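Local atomic coordinates of cytokinin riboside 5'-monophosphate phosphoribohydrolase (Corynebacterium glutamicum, PDB entry 5WQ3), a protein that is a member of the LOG-like family of the SLOG clan, with a Rossmann-like fold built on a parallel beta-sheet. Residues Lys69-Phe74 with Glu94-Ala99. Numbering follows the deposited sequence.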
ATOM      1  N   LYS C  69      13.484 -72.143  11.324  1.00 21.19           N
ATOM      2  CA  LYS C  69      14.120 -71.777  12.585  1.00 21.90           C
ATOM      3  C   LYS C  69      14.684 -70.330  12.523  1.00 18.13           C
ATOM      4  O   LYS C  69      15.130 -69.863  11.473  1.00 17.47           O
ATOM      5  CB  LYS C  69      15.153 -72.829  12.976  1.00 22.19           C
ATOM      6  CG  LYS C  69      16.429 -72.720  12.165  1.00 25.95           C
ATOM      7  CD  LYS C  69      17.409 -73.738  12.772  1.00 28.46           C
ATOM      8  CE  LYS C  69      18.542 -74.003  11.829  1.00 33.99           C
ATOM      9  NZ  LYS C  69      19.264 -75.156  12.387  1.00 41.97           N
ATOM     10  N   ALA C  70      14.623 -69.612  13.647  1.00 17.66           N
ATOM     11  CA  ALA C  70      14.806 -68.173  13.678  1.00 17.52           C
ATOM     12  C   ALA C  70      15.312 -67.678  15.005  1.00 17.76           C
ATOM     13  O   ALA C  70      15.011 -68.290  16.039  1.00 17.75           O
ATOM     14  CB  ALA C  70      13.499 -67.468  13.306  1.00 19.41           C
ATOM     15  N   VAL C  71      16.104 -66.586  14.932  1.00 17.43           N
ATOM     16  CA  VAL C  71      16.543 -65.822  16.049  1.00 17.98           C
ATOM     17  C   VAL C  71      16.006 -64.397  15.922  1.00 16.79           C
ATOM     18  O   VAL C  71      16.115 -63.807  14.867  1.00 19.82           O
ATOM     19  CB  VAL C  71      18.080 -65.778  16.073  1.00 16.40           C
ATOM     20  CG1 VAL C  71      18.562 -64.974  17.276  1.00 17.76           C
ATOM     21  CG2 VAL C  71      18.584 -67.205  16.139  1.00 17.33           C
ATOM     22  N   THR C  72      15.517 -63.855  17.024  1.00 16.68           N
ATOM     23  CA  THR C  72      15.153 -62.461  17.121  1.00 16.98           C
ATOM     24  C   THR C  72      16.322 -61.661  17.666  1.00 17.94           C
ATOM     25  O   THR C  72      16.906 -62.011  18.643  1.00 19.17           O
ATOM     26  CB  THR C  72      13.911 -62.192  18.015  1.00 18.19           C
ATOM     27  OG1 THR C  72      12.791 -62.904  17.559  1.00 19.73           O
ATOM     28  CG2 THR C  72      13.552 -60.737  18.001  1.00 19.42           C
ATOM     29  N   VAL C  73      16.629 -60.577  16.997  1.00 19.45           N
ATOM     30  CA  VAL C  73      17.716 -59.633  17.489  1.00 20.01           C
ATOM     31  C   VAL C  73      17.060 -58.250  17.773  1.00 20.42           C
ATOM     32  O   VAL C  73      16.302 -57.739  16.964  1.00 19.86           O
ATOM     33  CB  VAL C  73      18.843 -59.446  16.438  1.00 18.24           C
ATOM     34  CG1 VAL C  73      20.024 -58.638  17.010  1.00 21.03           C
ATOM     35  CG2 VAL C  73      19.313 -60.805  15.970  1.00 18.76           C
ATOM     36  N   PHE C  74      17.392 -57.670  18.916  1.00 19.05           N
ATOM     37  CA  PHE C  74      16.863 -56.413  19.402  1.00 19.74           C
ATOM     38  C   PHE C  74      18.108 -55.545  19.634  1.00 21.30           C
ATOM     39  O   PHE C  74      19.206 -56.084  19.831  1.00 20.35           O
ATOM     40  CB  PHE C  74      16.158 -56.562  20.768  1.00 21.82           C
ATOM     41  CG  PHE C  74      14.914 -57.336  20.699  1.00 25.31           C
ATOM     42  CD1 PHE C  74      13.850 -56.844  19.999  1.00 23.44           C
ATOM     43  CD2 PHE C  74      14.857 -58.647  21.204  1.00 29.88           C
ATOM     44  CE1 PHE C  74      12.695 -57.576  19.860  1.00 26.58           C
ATOM     45  CE2 PHE C  74      13.721 -59.422  21.040  1.00 29.40           C
ATOM     46  CZ  PHE C  74      12.624 -58.867  20.384  1.00 27.81           C
ATOM     47  N   GLU C  94      24.783 -61.790   9.395  1.00 27.54           N
ATOM     48  CA  GLU C  94      25.505 -62.655   8.442  1.00 32.17           C
ATOM     49  C   GLU C  94      25.797 -64.053   9.041  1.00 28.06           C
ATOM     50  O   GLU C  94      25.540 -65.072   8.401  1.00 27.35           O
ATOM     51  CB  GLU C  94      26.803 -61.982   8.006  1.00 37.50           C
ATOM     52  CG  GLU C  94      27.488 -62.667   6.825  1.00 50.20           C
ATOM     53  CD  GLU C  94      28.501 -63.731   7.240  1.00 60.03           C
ATOM     54  OE1 GLU C  94      28.308 -64.932   6.876  1.00 62.39           O
ATOM     55  OE2 GLU C  94      29.495 -63.350   7.925  1.00 68.00           O
ATOM     56  N   LYS C  95      26.317 -64.106  10.265  1.00 25.89           N
ATOM     57  CA  LYS C  95      26.695 -65.373  10.914  1.00 22.41           C
ATOM     58  C   LYS C  95      25.490 -66.196  11.311  1.00 22.94           C
ATOM     59  O   LYS C  95      25.540 -67.410  11.304  1.00 22.02           O
ATOM     60  CB  LYS C  95      27.491 -65.052  12.179  1.00 23.14           C
ATOM     61  CG  LYS C  95      28.873 -64.433  11.876  1.00 24.75           C
ATOM     62  CD  LYS C  95      29.556 -63.935  13.123  1.00 28.52           C
ATOM     63  CE  LYS C  95      30.890 -63.211  12.865  1.00 33.06           C
ATOM     64  NZ  LYS C  95      31.833 -64.102  12.173  1.00 35.35           N
ATOM     65  N   LEU C  96      24.407 -65.533  11.721  1.00 20.38           N
ATOM     66  CA  LEU C  96      23.181 -66.270  12.003  1.00 22.09           C
ATOM     67  C   LEU C  96      22.678 -66.979  10.749  1.00 20.65           C
ATOM     68  O   LEU C  96      22.213 -68.084  10.819  1.00 19.98           O
ATOM     69  CB  LEU C  96      22.073 -65.355  12.589  1.00 21.60           C
ATOM     70  CG  LEU C  96      22.359 -64.944  14.017  1.00 22.09           C
ATOM     71  CD1 LEU C  96      21.446 -63.810  14.461  1.00 25.73           C
ATOM     72  CD2 LEU C  96      22.200 -66.175  14.903  1.00 22.39           C
ATOM     73  N   VAL C  97      22.794 -66.335   9.599  1.00 24.78           N
ATOM     74  CA  VAL C  97      22.259 -66.927   8.358  1.00 23.73           C
ATOM     75  C   VAL C  97      23.159 -68.076   7.903  1.00 23.71           C
ATOM     76  O   VAL C  97      22.670 -69.028   7.388  1.00 21.70           O
ATOM     77  CB  VAL C  97      22.199 -65.908   7.241  1.00 27.75           C
ATOM     78  CG1 VAL C  97      22.117 -66.589   5.845  1.00 30.76           C
ATOM     79  CG2 VAL C  97      21.006 -65.018   7.474  1.00 30.96           C
ATOM     80  N   ALA C  98      24.459 -67.978   8.178  1.00 22.41           N
ATOM     81  CA  ALA C  98      25.433 -69.068   7.904  1.00 22.92           C
ATOM     82  C   ALA C  98      25.156 -70.237   8.831  1.00 23.75           C
ATOM     83  O   ALA C  98      25.535 -71.354   8.533  1.00 25.95           O
ATOM     84  CB  ALA C  98      26.857 -68.548   8.085  1.00 23.17           C
ATOM     85  N   ALA C  99      24.521 -70.007   9.980  1.00 21.45           N
ATOM     86  CA  ALA C  99      24.093 -71.103  10.811  1.00 20.83           C
ATOM     87  C   ALA C  99      22.692 -71.559  10.495  1.00 19.49           C
ATOM     88  O   ALA C  99      22.148 -72.290  11.279  1.00 20.37           O
ATOM     89  CB  ALA C  99      24.213 -70.806  12.301  1.00 22.61           C
TER
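Leu96 extends from helix 84-98 with both methyl branches and sets them against the two valines of strand 70-74 whose side chains point toward the helix. CD2 meets CG2 of Val71 at 4.0 Å, while CD1 bridges the pair, lying 4.0 Å from CG2 of Val73 and 4.2 Å from CG1 of Val71. The side chains of Val71 and Leu96 cross at about a right angle; that of Val73 meets the leucine more slantwise. Both valines hold CG1 anti to the backbone N (chi1 -179° at Val71, -173° at Val73), which leaves CG2 beside that nitrogen, and in each it is CG2 that makes the closest approach to the leucine. Beta-branched valine suits an extended strand and offers a short, broad apolar surface, whereas the longer, forked leucine can span the gap from the helix. Here the helix of a beta-alpha-beta unit (strand 70-74, helix 84-98, strand 102-105) packs on the sheet of the Rossmann-like fold; the leucine also touches Val103 of the next strand and Val239 of helix 235-246. On the other face of strand 70-74, the hydroxyl of Thr72 is hydrogen-bonded to Ser163, so its polar atom is satisfied in a buried place. At Ala99, the extended chain of Lys69 brings CE to 4.0 Å from the carbonyl O of Ala99. Long and flexible, this exposed lysine also makes a cation-pi contact with Tyr101.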